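Local coordinates for penicillin-binding protein 2 (Pbp2) (Helicobacter pylori, PDB 5LP5) that probably cross-links peptidoglycan as a penicillin-binding transpeptidase of the cell-shape machinery, in which it forms a complex with MreC, at residues A[245-250]-A[558-563]; A[300-305]-A[398-403]; A[305-310]-A[439-444]. All blocks are in the same frame, centred on the assembly; numbering follows the deposited sequence.

Contact 1: residues A[245-250]-A[558-563]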
ATOM      1  N   LYS A 245      10.402  14.389 -21.105  1.00 48.97           N
ATOM      2  CA  LYS A 245      10.699  15.772 -21.524  1.00 53.34           C
ATOM      3  C   LYS A 245      10.930  15.859 -23.034  1.00 49.61           C
ATOM      4  O   LYS A 245      10.456  16.769 -23.685  1.00 50.59           O
ATOM      5  CB  LYS A 245      11.932  16.288 -20.756  1.00 60.03           C
ATOM      6  CG  LYS A 245      12.409  17.695 -21.065  1.00 68.73           C
ATOM      7  CD  LYS A 245      11.605  18.764 -20.338  1.00 79.09           C
ATOM      8  CE  LYS A 245      12.268  20.141 -20.460  1.00 86.77           C
ATOM      9  NZ  LYS A 245      11.354  21.279 -20.133  1.00 89.18           N
ATOM     10  N   LEU A 246      11.655  14.905 -23.591  1.00 46.00           N
ATOM     11  CA  LEU A 246      12.000  14.945 -25.005  1.00 45.05           C
ATOM     12  C   LEU A 246      10.777  14.784 -25.897  1.00 46.63           C
ATOM     13  O   LEU A 246      10.714  15.390 -26.966  1.00 53.43           O
ATOM     14  CB  LEU A 246      13.038  13.866 -25.326  1.00 43.31           C
ATOM     15  CG  LEU A 246      14.425  14.018 -24.678  1.00 41.22           C
ATOM     16  CD1 LEU A 246      15.302  12.792 -24.931  1.00 39.22           C
ATOM     17  CD2 LEU A 246      15.117  15.276 -25.177  1.00 42.27           C
ATOM     18  N   PHE A 247       9.808  13.980 -25.448  1.00 45.72           N
ATOM     19  CA  PHE A 247       8.549  13.720 -26.188  1.00 44.64           C
ATOM     20  C   PHE A 247       7.402  14.590 -25.682  1.00 47.92           C
ATOM     21  O   PHE A 247       6.256  14.157 -25.654  1.00 47.39           O
ATOM     22  CB  PHE A 247       8.134  12.241 -26.066  1.00 39.60           C
ATOM     23  CG  PHE A 247       8.765  11.342 -27.092  1.00 38.07           C
ATOM     24  CD1 PHE A 247      10.021  10.822 -26.897  1.00 37.71           C
ATOM     25  CD2 PHE A 247       8.098  11.016 -28.258  1.00 38.48           C
ATOM     26  CE1 PHE A 247      10.608  10.001 -27.835  1.00 37.29           C
ATOM     27  CE2 PHE A 247       8.676  10.185 -29.202  1.00 37.82           C
ATOM     28  CZ  PHE A 247       9.929   9.676 -28.990  1.00 37.02           C
ATOM     29  N   GLU A 248       7.711  15.824 -25.304  1.00 53.21           N
ATOM     30  CA  GLU A 248       6.777  16.641 -24.551  1.00 56.94           C
ATOM     31  C   GLU A 248       5.586  17.062 -25.393  1.00 57.01           C
ATOM     32  O   GLU A 248       4.462  17.103 -24.892  1.00 59.48           O
ATOM     33  CB  GLU A 248       7.487  17.857 -23.977  1.00 62.40           C
ATOM     34  CG  GLU A 248       6.695  18.609 -22.927  1.00 68.76           C
ATOM     35  CD  GLU A 248       7.571  19.561 -22.111  1.00 70.66           C
ATOM     36  OE1 GLU A 248       8.792  19.305 -21.991  1.00 63.78           O
ATOM     37  OE2 GLU A 248       7.042  20.572 -21.585  1.00 74.72           O
ATOM     38  N   ASN A 249       5.832  17.369 -26.665  1.00 56.90           N
ATOM     39  CA  ASN A 249       4.760  17.701 -27.620  1.00 56.98           C
ATOM     40  C   ASN A 249       4.692  16.695 -28.756  1.00 50.51           C
ATOM     41  O   ASN A 249       4.254  17.026 -29.838  1.00 48.54           O
ATOM     42  CB  ASN A 249       4.994  19.100 -28.206  1.00 64.12           C
ATOM     43  CG  ASN A 249       4.474  20.204 -27.307  1.00 69.99           C
ATOM     44  OD1 ASN A 249       3.414  20.049 -26.692  1.00 74.24           O
ATOM     45  ND2 ASN A 249       5.213  21.324 -27.220  1.00 69.09           N
ATOM     46  N   LYS A 250       5.128  15.468 -28.507  1.00 46.59           N
ATOM     47  CA  LYS A 250       5.331  14.482 -29.563  1.00 43.08           C
ATOM     48  C   LYS A 250       4.651  13.163 -29.216  1.00 39.78           C
ATOM     49  O   LYS A 250       4.519  12.805 -28.052  1.00 40.19           O
ATOM     50  CB  LYS A 250       6.836  14.234 -29.766  1.00 44.14           C
ATOM     51  CG  LYS A 250       7.690  15.497 -29.795  1.00 47.07           C
ATOM     52  CD  LYS A 250       9.133  15.227 -30.191  1.00 49.40           C
ATOM     53  CE  LYS A 250       9.867  16.535 -30.473  1.00 52.93           C
ATOM     54  NZ  LYS A 250       9.584  17.088 -31.829  1.00 56.66           N
ATOM     55  N   ILE A 558      20.011   2.801 -28.282  1.00 39.25           N
ATOM     56  CA  ILE A 558      18.884   3.707 -28.116  1.00 38.20           C
ATOM     57  C   ILE A 558      18.079   3.652 -29.386  1.00 37.14           C
ATOM     58  O   ILE A 558      18.655   3.566 -30.443  1.00 42.42           O
ATOM     59  CB  ILE A 558      19.363   5.142 -27.896  1.00 39.29           C
ATOM     60  CG1 ILE A 558      20.261   5.195 -26.656  1.00 38.71           C
ATOM     61  CG2 ILE A 558      18.176   6.079 -27.777  1.00 39.69           C
ATOM     62  CD1 ILE A 558      20.807   6.562 -26.304  1.00 40.28           C
ATOM     63  N   THR A 559      16.757   3.693 -29.285  1.00 34.24           N
ATOM     64  CA  THR A 559      15.896   3.607 -30.450  1.00 32.68           C
ATOM     65  C   THR A 559      14.732   4.568 -30.248  1.00 34.48           C
ATOM     66  O   THR A 559      14.027   4.513 -29.237  1.00 32.91           O
ATOM     67  CB  THR A 559      15.360   2.177 -30.657  1.00 32.27           C
ATOM     68  OG1 THR A 559      16.427   1.290 -31.034  1.00 31.96           O
ATOM     69  CG2 THR A 559      14.308   2.144 -31.755  1.00 32.55           C
ATOM     70  N   ILE A 560      14.540   5.458 -31.217  1.00 37.25           N
ATOM     71  CA  ILE A 560      13.567   6.545 -31.087  1.00 38.71           C
ATOM     72  C   ILE A 560      12.663   6.574 -32.293  1.00 39.01           C
ATOM     73  O   ILE A 560      13.127   6.410 -33.414  1.00 39.14           O
ATOM     74  CB  ILE A 560      14.257   7.921 -30.951  1.00 40.50           C
ATOM     75  CG1 ILE A 560      15.120   7.947 -29.690  1.00 42.05           C
ATOM     76  CG2 ILE A 560      13.232   9.050 -30.884  1.00 39.89           C
ATOM     77  CD1 ILE A 560      16.091   9.102 -29.620  1.00 43.90           C
ATOM     78  N   LEU A 561      11.374   6.787 -32.042  1.00 40.20           N
ATOM     79  CA  LEU A 561      10.376   6.857 -33.097  1.00 42.42           C
ATOM     80  C   LEU A 561       9.350   7.960 -32.828  1.00 43.67           C
ATOM     81  O   LEU A 561       8.592   7.869 -31.862  1.00 46.83           O
ATOM     82  CB  LEU A 561       9.658   5.521 -33.203  1.00 42.81           C
ATOM     83  CG  LEU A 561       8.403   5.587 -34.066  1.00 45.96           C
ATOM     84  CD1 LEU A 561       8.719   5.468 -35.547  1.00 46.62           C
ATOM     85  CD2 LEU A 561       7.478   4.486 -33.636  1.00 45.62           C
ATOM     86  N   VAL A 562       9.310   8.982 -33.685  1.00 43.93           N
ATOM     87  CA  VAL A 562       8.326  10.060 -33.525  1.00 45.47           C
ATOM     88  C   VAL A 562       7.249   9.985 -34.597  1.00 45.57           C
ATOM     89  O   VAL A 562       7.524  10.155 -35.783  1.00 47.41           O
ATOM     90  CB  VAL A 562       8.959  11.471 -33.553  1.00 45.46           C
ATOM     91  CG1 VAL A 562       7.888  12.546 -33.472  1.00 43.27           C
ATOM     92  CG2 VAL A 562       9.932  11.643 -32.402  1.00 46.68           C
ATOM     93  N   GLU A 563       6.017   9.736 -34.172  1.00 45.60           N
ATOM     94  CA  GLU A 563       4.915   9.657 -35.107  1.00 46.05           C
ATOM     95  C   GLU A 563       4.791  10.973 -35.863  1.00 49.10           C
ATOM     96  O   GLU A 563       4.754  12.042 -35.257  1.00 48.54           O
ATOM     97  CB  GLU A 563       3.604   9.295 -34.399  1.00 44.15           C
ATOM     98  CG  GLU A 563       3.502   7.811 -34.072  1.00 41.26           C
ATOM     99  CD  GLU A 563       2.174   7.428 -33.454  1.00 39.65           C
ATOM    100  OE1 GLU A 563       1.266   8.267 -33.430  1.00 43.58           O
ATOM    101  OE2 GLU A 563       2.025   6.289 -32.991  1.00 38.35           O
TER
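F247 makes most of this contact, reaching with the far end of its ring from the bend that follows helix 237-246 to strand 556-562. Two β-branched residues receive it. CG2 of V562 packs against CE2 at 3.7 Å and CG2 of I560 lies 3.9 Å from CZ, both approaching the ring at an oblique slant. The backbone oxygen L561 O meets the ring edge near its plane, 3.5 Å from F247 CE2, where the weakly positive aromatic hydrogens suit an acceptor. A phenylalanine fits this place well, since it is long enough to bridge the interval and wholly apolar apart from that polarised rim. With CG anti to the carbonyl carbon (chi1 -86°), the ring extends to the strand from a residue that has just left the helical conformation. Valine and isoleucine offer short, stiff branches that suit an extended strand.

The packing thins along the type I turn from F247 to K250. K250 contributes mainly its aliphatic stem, with CB 4.2 Å from V562 CG1, and is partly exposed; a lysine can cover a valine with its methylenes while its ammonium extends beyond them. On the solvent side of the bend, the exposed K245 and E248 form a long salt bridge between NZ and OE1, as suits charged residues there.

F247 also stacks on Y270 at the end of strand 264-270, and L246 packs on helix 572-584. Strand 556-562 lies between strands 252-258 and 542-549 in the antiparallel sheet of the transpeptidase domain: I558 faces helix 572-584 as well, whereas T559 and L561 meet helix 441-453 on the opposite side.

Contact 2: residues A[300-305]-A[398-403]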
ATOM      1  N   ASN A 300       0.325   1.116 -26.188  1.00 33.88           N
ATOM      2  CA  ASN A 300       1.716   0.837 -25.952  1.00 34.85           C
ATOM      3  C   ASN A 300       2.410   0.815 -27.313  1.00 34.96           C
ATOM      4  O   ASN A 300       2.219  -0.085 -28.116  1.00 32.43           O
ATOM      5  CB  ASN A 300       1.871  -0.507 -25.231  1.00 35.92           C
ATOM      6  CG  ASN A 300       3.316  -0.836 -24.891  1.00 34.75           C
ATOM      7  OD1 ASN A 300       4.225  -0.604 -25.685  1.00 35.26           O
ATOM      8  ND2 ASN A 300       3.526  -1.379 -23.700  1.00 33.99           N
ATOM      9  N   ARG A 301       3.228   1.822 -27.562  1.00 36.33           N
ATOM     10  CA  ARG A 301       3.845   1.986 -28.856  1.00 35.32           C
ATOM     11  C   ARG A 301       5.212   1.307 -29.021  1.00 36.01           C
ATOM     12  O   ARG A 301       5.682   1.192 -30.148  1.00 37.24           O
ATOM     13  CB  ARG A 301       3.981   3.471 -29.134  1.00 36.82           C
ATOM     14  CG  ARG A 301       2.645   4.147 -29.382  1.00 38.11           C
ATOM     15  CD  ARG A 301       2.841   5.619 -29.702  1.00 39.93           C
ATOM     16  NE  ARG A 301       1.618   6.244 -30.195  1.00 40.55           N
ATOM     17  CZ  ARG A 301       0.578   6.568 -29.430  1.00 43.74           C
ATOM     18  NH1 ARG A 301       0.572   6.321 -28.103  1.00 45.21           N
ATOM     19  NH2 ARG A 301      -0.477   7.138 -29.993  1.00 44.17           N
ATOM     20  N   PHE A 302       5.862   0.869 -27.936  1.00 33.80           N
ATOM     21  CA  PHE A 302       7.137   0.157 -28.087  1.00 33.41           C
ATOM     22  C   PHE A 302       6.979  -1.372 -28.262  1.00 33.18           C
ATOM     23  O   PHE A 302       7.874  -2.031 -28.801  1.00 29.65           O
ATOM     24  CB  PHE A 302       8.153   0.508 -26.963  1.00 34.51           C
ATOM     25  CG  PHE A 302       7.687   0.198 -25.557  1.00 33.88           C
ATOM     26  CD1 PHE A 302       7.733  -1.098 -25.053  1.00 32.24           C
ATOM     27  CD2 PHE A 302       7.229   1.217 -24.720  1.00 34.06           C
ATOM     28  CE1 PHE A 302       7.292  -1.383 -23.762  1.00 30.90           C
ATOM     29  CE2 PHE A 302       6.799   0.928 -23.429  1.00 33.55           C
ATOM     30  CZ  PHE A 302       6.834  -0.374 -22.951  1.00 31.04           C
ATOM     31  N   ALA A 303       5.834  -1.909 -27.824  1.00 33.47           N
ATOM     32  CA  ALA A 303       5.548  -3.359 -27.866  1.00 34.44           C
ATOM     33  C   ALA A 303       4.246  -3.764 -28.569  1.00 36.99           C
ATOM     34  O   ALA A 303       4.111  -4.915 -28.996  1.00 36.18           O
ATOM     35  CB  ALA A 303       5.533  -3.915 -26.451  1.00 34.02           C
ATOM     36  N   ASN A 304       3.284  -2.848 -28.668  1.00 39.72           N
ATOM     37  CA  ASN A 304       1.961  -3.179 -29.223  1.00 42.78           C
ATOM     38  C   ASN A 304       1.516  -2.199 -30.306  1.00 43.82           C
ATOM     39  O   ASN A 304       0.360  -1.763 -30.337  1.00 45.93           O
ATOM     40  CB  ASN A 304       0.927  -3.248 -28.096  1.00 44.16           C
ATOM     41  CG  ASN A 304       1.210  -4.382 -27.141  1.00 45.08           C
ATOM     42  OD1 ASN A 304       1.660  -4.184 -26.012  1.00 43.73           O
ATOM     43  ND2 ASN A 304       0.990  -5.595 -27.611  1.00 47.94           N
ATOM     44  N   ALA A 305       2.453  -1.867 -31.187  1.00 42.01           N
ATOM     45  CA  ALA A 305       2.219  -0.948 -32.303  1.00 39.21           C
ATOM     46  C   ALA A 305       3.220  -1.270 -33.379  1.00 40.62           C
ATOM     47  O   ALA A 305       4.402  -1.543 -33.082  1.00 39.39           O
ATOM     48  CB  ALA A 305       2.383   0.498 -31.886  1.00 37.06           C
ATOM     49  N   VAL A 398      10.077  -9.690 -24.528  1.00 31.21           N
ATOM     50  CA  VAL A 398      10.056  -8.724 -23.456  1.00 30.64           C
ATOM     51  C   VAL A 398       9.101  -9.237 -22.395  1.00 30.00           C
ATOM     52  O   VAL A 398       8.160  -9.956 -22.713  1.00 30.17           O
ATOM     53  CB  VAL A 398       9.677  -7.323 -23.992  1.00 31.71           C
ATOM     54  CG1 VAL A 398       8.210  -7.255 -24.355  1.00 33.01           C
ATOM     55  CG2 VAL A 398      10.030  -6.234 -22.992  1.00 31.27           C
ATOM     56  N   ASP A 399       9.376  -8.913 -21.133  1.00 29.59           N
ATOM     57  CA  ASP A 399       8.539  -9.364 -20.025  1.00 30.84           C
ATOM     58  C   ASP A 399       7.319  -8.440 -19.777  1.00 32.95           C
ATOM     59  O   ASP A 399       7.144  -7.847 -18.698  1.00 32.49           O
ATOM     60  CB  ASP A 399       9.380  -9.605 -18.752  1.00 30.24           C
ATOM     61  CG  ASP A 399      10.122  -8.369 -18.264  1.00 29.61           C
ATOM     62  OD1 ASP A 399      10.363  -7.432 -19.042  1.00 30.11           O
ATOM     63  OD2 ASP A 399      10.466  -8.339 -17.076  1.00 29.16           O
ATOM     64  N   LEU A 400       6.492  -8.330 -20.816  1.00 36.31           N
ATOM     65  CA  LEU A 400       5.172  -7.718 -20.740  1.00 37.04           C
ATOM     66  C   LEU A 400       4.207  -8.677 -21.398  1.00 38.34           C
ATOM     67  O   LEU A 400       4.629  -9.623 -22.062  1.00 40.29           O
ATOM     68  CB  LEU A 400       5.141  -6.380 -21.481  1.00 38.01           C
ATOM     69  CG  LEU A 400       5.904  -5.209 -20.883  1.00 37.88           C
ATOM     70  CD1 LEU A 400       5.727  -3.975 -21.768  1.00 39.29           C
ATOM     71  CD2 LEU A 400       5.393  -4.958 -19.478  1.00 37.54           C
ATOM     72  N   PRO A 401       2.895  -8.448 -21.221  1.00 39.71           N
ATOM     73  CA  PRO A 401       1.936  -9.254 -21.975  1.00 40.59           C
ATOM     74  C   PRO A 401       1.792  -8.822 -23.449  1.00 40.50           C
ATOM     75  O   PRO A 401       1.942  -7.638 -23.789  1.00 37.83           O
ATOM     76  CB  PRO A 401       0.622  -9.031 -21.216  1.00 41.43           C
ATOM     77  CG  PRO A 401       0.951  -8.220 -19.998  1.00 39.70           C
ATOM     78  CD  PRO A 401       2.228  -7.518 -20.298  1.00 38.51           C
ATOM     79  N   ASN A 402       1.508  -9.806 -24.292  1.00 43.28           N
ATOM     80  CA  ASN A 402       1.140  -9.596 -25.694  1.00 45.95           C
ATOM     81  C   ASN A 402       2.126  -8.764 -26.483  1.00 43.28           C
ATOM     82  O   ASN A 402       1.732  -7.762 -27.035  1.00 45.87           O
ATOM     83  CB  ASN A 402      -0.232  -8.914 -25.798  1.00 49.81           C
ATOM     84  CG  ASN A 402      -1.384  -9.862 -25.553  1.00 55.45           C
ATOM     85  OD1 ASN A 402      -1.736 -10.174 -24.405  1.00 55.30           O
ATOM     86  ND2 ASN A 402      -2.015 -10.299 -26.643  1.00 60.71           N
ATOM     87  N   GLU A 403       3.388  -9.165 -26.570  1.00 40.84           N
ATOM     88  CA  GLU A 403       4.298  -8.500 -27.504  1.00 37.81           C
ATOM     89  C   GLU A 403       3.946  -8.865 -28.951  1.00 38.85           C
ATOM     90  O   GLU A 403       3.707 -10.024 -29.267  1.00 38.68           O
ATOM     91  CB  GLU A 403       5.740  -8.880 -27.230  1.00 35.87           C
ATOM     92  CG  GLU A 403       6.718  -8.001 -27.979  1.00 34.88           C
ATOM     93  CD  GLU A 403       8.127  -8.523 -27.921  1.00 34.75           C
ATOM     94  OE1 GLU A 403       8.400  -9.399 -27.074  1.00 35.18           O
ATOM     95  OE2 GLU A 403       8.953  -8.052 -28.726  1.00 34.45           O
TER
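L400 sends its CD1 methyl to the rim of the F302 ring, 3.6 Å from CE1 and near the ring plane, the two side chains crossing at about a right angle. F302 adopts the less common conformation with CG between the backbone N and the carbonyl carbon (chi1 59°), which folds the ring back over N300. OD1 of N300 consequently sits over the centre of one ring face.

Asparagine is apt at 300 because its short amide can turn back on its own chain. With CG opposite the backbone N (chi1 -177°), OD1 takes a hydrogen bond from A303 N at 3.0 Å, completing an Asx motif, and a weaker one from F302 N. The A303 donor lies 38° out of the carbonyl plane. The amide's other end, ND2, rests 3.9 Å from L400 CD1.

E403 does similar work in its own loop: its extended side chain lets OE1 accept from V398 N at 3.1 Å, while G397 N and T396 OG1 also bind the carboxylate. N402 has the left-handed backbone conformation that asparagine tolerates well. N304 ND2 is modelled as bonded to N402 O, but the bond is too short to be trusted in detail.

Both loops flank L442 of helix 441-453, which A303, V398 and E403 touch; F302 also reaches strand 264-270, and L400 and P401 reach helix 190-194.

Contact 3: residues A[305-310]-A[439-444]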
ATOM      1  N   ALA A 305       2.453  -1.867 -31.187  1.00 42.01           N
ATOM      2  CA  ALA A 305       2.219  -0.948 -32.303  1.00 39.21           C
ATOM      3  C   ALA A 305       3.220  -1.270 -33.379  1.00 40.62           C
ATOM      4  O   ALA A 305       4.402  -1.543 -33.082  1.00 39.39           O
ATOM      5  CB  ALA A 305       2.383   0.498 -31.886  1.00 37.06           C
ATOM      6  N   LEU A 306       2.740  -1.248 -34.622  1.00 41.58           N
ATOM      7  CA  LEU A 306       3.527  -1.645 -35.783  1.00 43.57           C
ATOM      8  C   LEU A 306       3.747  -0.450 -36.736  1.00 41.74           C
ATOM      9  O   LEU A 306       2.838   0.326 -37.014  1.00 42.87           O
ATOM     10  CB  LEU A 306       2.833  -2.807 -36.509  1.00 48.30           C
ATOM     11  CG  LEU A 306       2.870  -4.206 -35.849  1.00 52.59           C
ATOM     12  CD1 LEU A 306       1.899  -5.200 -36.486  1.00 54.10           C
ATOM     13  CD2 LEU A 306       4.290  -4.775 -35.853  1.00 53.82           C
ATOM     14  N   TYR A 307       4.977  -0.298 -37.210  1.00 38.43           N
ATOM     15  CA  TYR A 307       5.325   0.768 -38.139  1.00 36.71           C
ATOM     16  C   TYR A 307       6.279   0.194 -39.197  1.00 37.02           C
ATOM     17  O   TYR A 307       7.005  -0.753 -38.912  1.00 37.32           O
ATOM     18  CB  TYR A 307       6.042   1.915 -37.427  1.00 34.08           C
ATOM     19  CG  TYR A 307       5.358   2.526 -36.220  1.00 31.28           C
ATOM     20  CD1 TYR A 307       5.610   2.055 -34.941  1.00 30.21           C
ATOM     21  CD2 TYR A 307       4.527   3.614 -36.355  1.00 30.30           C
ATOM     22  CE1 TYR A 307       5.011   2.631 -33.838  1.00 28.88           C
ATOM     23  CE2 TYR A 307       3.932   4.210 -35.261  1.00 29.55           C
ATOM     24  CZ  TYR A 307       4.186   3.723 -33.999  1.00 29.24           C
ATOM     25  OH  TYR A 307       3.604   4.307 -32.891  1.00 29.00           O
ATOM     26  N   PRO A 308       6.277   0.763 -40.421  1.00 37.65           N
ATOM     27  CA  PRO A 308       7.292   0.370 -41.402  1.00 37.34           C
ATOM     28  C   PRO A 308       8.665   0.823 -40.922  1.00 36.73           C
ATOM     29  O   PRO A 308       8.823   1.985 -40.546  1.00 37.62           O
ATOM     30  CB  PRO A 308       6.885   1.124 -42.686  1.00 37.44           C
ATOM     31  CG  PRO A 308       5.503   1.612 -42.450  1.00 38.31           C
ATOM     32  CD  PRO A 308       5.332   1.759 -40.965  1.00 37.73           C
ATOM     33  N   PRO A 309       9.653  -0.082 -40.913  1.00 36.37           N
ATOM     34  CA  PRO A 309      10.949   0.310 -40.355  1.00 37.21           C
ATOM     35  C   PRO A 309      11.678   1.397 -41.158  1.00 39.06           C
ATOM     36  O   PRO A 309      12.412   2.200 -40.570  1.00 40.88           O
ATOM     37  CB  PRO A 309      11.745  -1.003 -40.333  1.00 35.43           C
ATOM     38  CG  PRO A 309      11.119  -1.844 -41.348  1.00 35.28           C
ATOM     39  CD  PRO A 309       9.662  -1.466 -41.395  1.00 35.46           C
ATOM     40  N   GLY A 310      11.455   1.426 -42.470  1.00 40.25           N
ATOM     41  CA  GLY A 310      12.183   2.310 -43.358  1.00 42.90           C
ATOM     42  C   GLY A 310      13.640   1.904 -43.493  1.00 48.28           C
ATOM     43  O   GLY A 310      14.001   0.721 -43.349  1.00 49.67           O
ATOM     44  N   ALA A 439       7.448  -3.463 -38.111  1.00 40.13           N
ATOM     45  CA  ALA A 439       8.203  -3.819 -36.931  1.00 39.03           C
ATOM     46  C   ALA A 439       7.764  -2.981 -35.758  1.00 39.08           C
ATOM     47  O   ALA A 439       7.070  -1.984 -35.932  1.00 36.99           O
ATOM     48  CB  ALA A 439       9.682  -3.635 -37.183  1.00 39.56           C
ATOM     49  N   THR A 440       8.158  -3.435 -34.562  1.00 40.43           N
ATOM     50  CA  THR A 440       7.948  -2.721 -33.295  1.00 35.91           C
ATOM     51  C   THR A 440       9.239  -2.014 -32.934  1.00 32.02           C
ATOM     52  O   THR A 440      10.314  -2.490 -33.272  1.00 31.72           O
ATOM     53  CB  THR A 440       7.567  -3.690 -32.140  1.00 37.42           C
ATOM     54  OG1 THR A 440       8.554  -4.739 -31.997  1.00 40.28           O
ATOM     55  CG2 THR A 440       6.178  -4.309 -32.366  1.00 35.08           C
ATOM     56  N   PRO A 441       9.148  -0.855 -32.260  1.00 31.10           N
ATOM     57  CA  PRO A 441      10.345  -0.226 -31.710  1.00 30.83           C
ATOM     58  C   PRO A 441      11.229  -1.167 -30.912  1.00 30.05           C
ATOM     59  O   PRO A 441      12.442  -1.016 -30.945  1.00 31.43           O
ATOM     60  CB  PRO A 441       9.780   0.872 -30.825  1.00 29.96           C
ATOM     61  CG  PRO A 441       8.545   1.289 -31.533  1.00 29.28           C
ATOM     62  CD  PRO A 441       7.986   0.043 -32.160  1.00 30.35           C
ATOM     63  N   LEU A 442      10.637  -2.147 -30.236  1.00 29.56           N
ATOM     64  CA  LEU A 442      11.438  -3.179 -29.572  1.00 29.26           C
ATOM     65  C   LEU A 442      12.307  -3.977 -30.565  1.00 31.29           C
ATOM     66  O   LEU A 442      13.496  -4.194 -30.325  1.00 32.22           O
ATOM     67  CB  LEU A 442      10.557  -4.106 -28.734  1.00 27.53           C
ATOM     68  CG  LEU A 442      10.262  -3.627 -27.296  1.00 26.78           C
ATOM     69  CD1 LEU A 442       9.213  -4.518 -26.623  1.00 27.24           C
ATOM     70  CD2 LEU A 442      11.495  -3.588 -26.415  1.00 26.28           C
ATOM     71  N   GLN A 443      11.718  -4.397 -31.674  1.00 34.21           N
ATOM     72  CA  GLN A 443      12.444  -5.174 -32.687  1.00 36.13           C
ATOM     73  C   GLN A 443      13.658  -4.420 -33.206  1.00 35.67           C
ATOM     74  O   GLN A 443      14.764  -4.994 -33.309  1.00 34.32           O
ATOM     75  CB  GLN A 443      11.507  -5.587 -33.844  1.00 38.81           C
ATOM     76  CG  GLN A 443      10.617  -6.776 -33.461  1.00 40.52           C
ATOM     77  CD  GLN A 443       9.575  -7.153 -34.491  1.00 39.46           C
ATOM     78  OE1 GLN A 443       9.030  -6.304 -35.195  1.00 36.90           O
ATOM     79  NE2 GLN A 443       9.288  -8.447 -34.574  1.00 38.53           N
ATOM     80  N   VAL A 444      13.458  -3.131 -33.496  1.00 34.87           N
ATOM     81  CA  VAL A 444      14.533  -2.270 -34.029  1.00 34.54           C
ATOM     82  C   VAL A 444      15.675  -2.144 -33.018  1.00 34.05           C
ATOM     83  O   VAL A 444      16.852  -2.218 -33.386  1.00 34.43           O
ATOM     84  CB  VAL A 444      13.997  -0.872 -34.377  1.00 34.78           C
ATOM     85  CG1 VAL A 444      15.115   0.037 -34.856  1.00 35.66           C
ATOM     86  CG2 VAL A 444      12.907  -0.967 -35.435  1.00 35.33           C
TER
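The carbonyl oxygen of A439 is held from two directions by neighbouring residues. Y307 N donates a hydrogen bond to A439 O at 3.0 Å, in the carbonyl plane and nearly straight (166°), and L306 adds a weaker CA-H...O contact, its CA 3.6 Å from A439 O. The return bond, from A439 N to Y307 O at 2.9 Å, makes Y307 and A439 an antiparallel hydrogen-bonded pair, a single β bridge. The CB of A439 points away from the bridge and packs on F392, where a small side chain suits.

Apolar side-chain atoms pack beside the bridge. T440 CG2 touches L306 CD2 at 4.0 Å, and P441 CD meets the edge of the Y307 ring 4.2 Å from CD1. T440 has a second task: with OG1 between the backbone N and the carbonyl carbon (chi1 55°), the hydroxyl accepts from Q443 N, while Q443 OE1 accepts from T440 N, a capping box at the start of helix 441-453. Proline suits the first turn, where its missing N-H costs no helical bond.

Y307 directs its hydroxyl to E563 and its ring edge-to-face with H542. The loop leads into helix 314-324, where an SxxK pattern straddles the helix start and probably supplies the family's catalytic serine. Two main-chain bonds thus fix this loop to the start of helix 441-453, while the side chains pack and cap.

All three contacts are largely buried, yet each has an outer side, at K250, N402 and L306 respectively. Contact 1 is apolar and joins a helix-end turn to a central strand; contact 2 packs loop on loop, with asparagine and glutamate shaping each loop internally; contact 3 alone pairs backbones by sound hydrogen bonds. Contacts 2 and 3 share A305, and contact 2 packs against the helix on which contact 3 lies: F302 O probably accepts from L442 N. E563, in segment 558-563, links segments of the three contacts through its salt bridge to R301 and a probable hydrogen bond to Y307, an acidic group whose ionised form the arginine would favour.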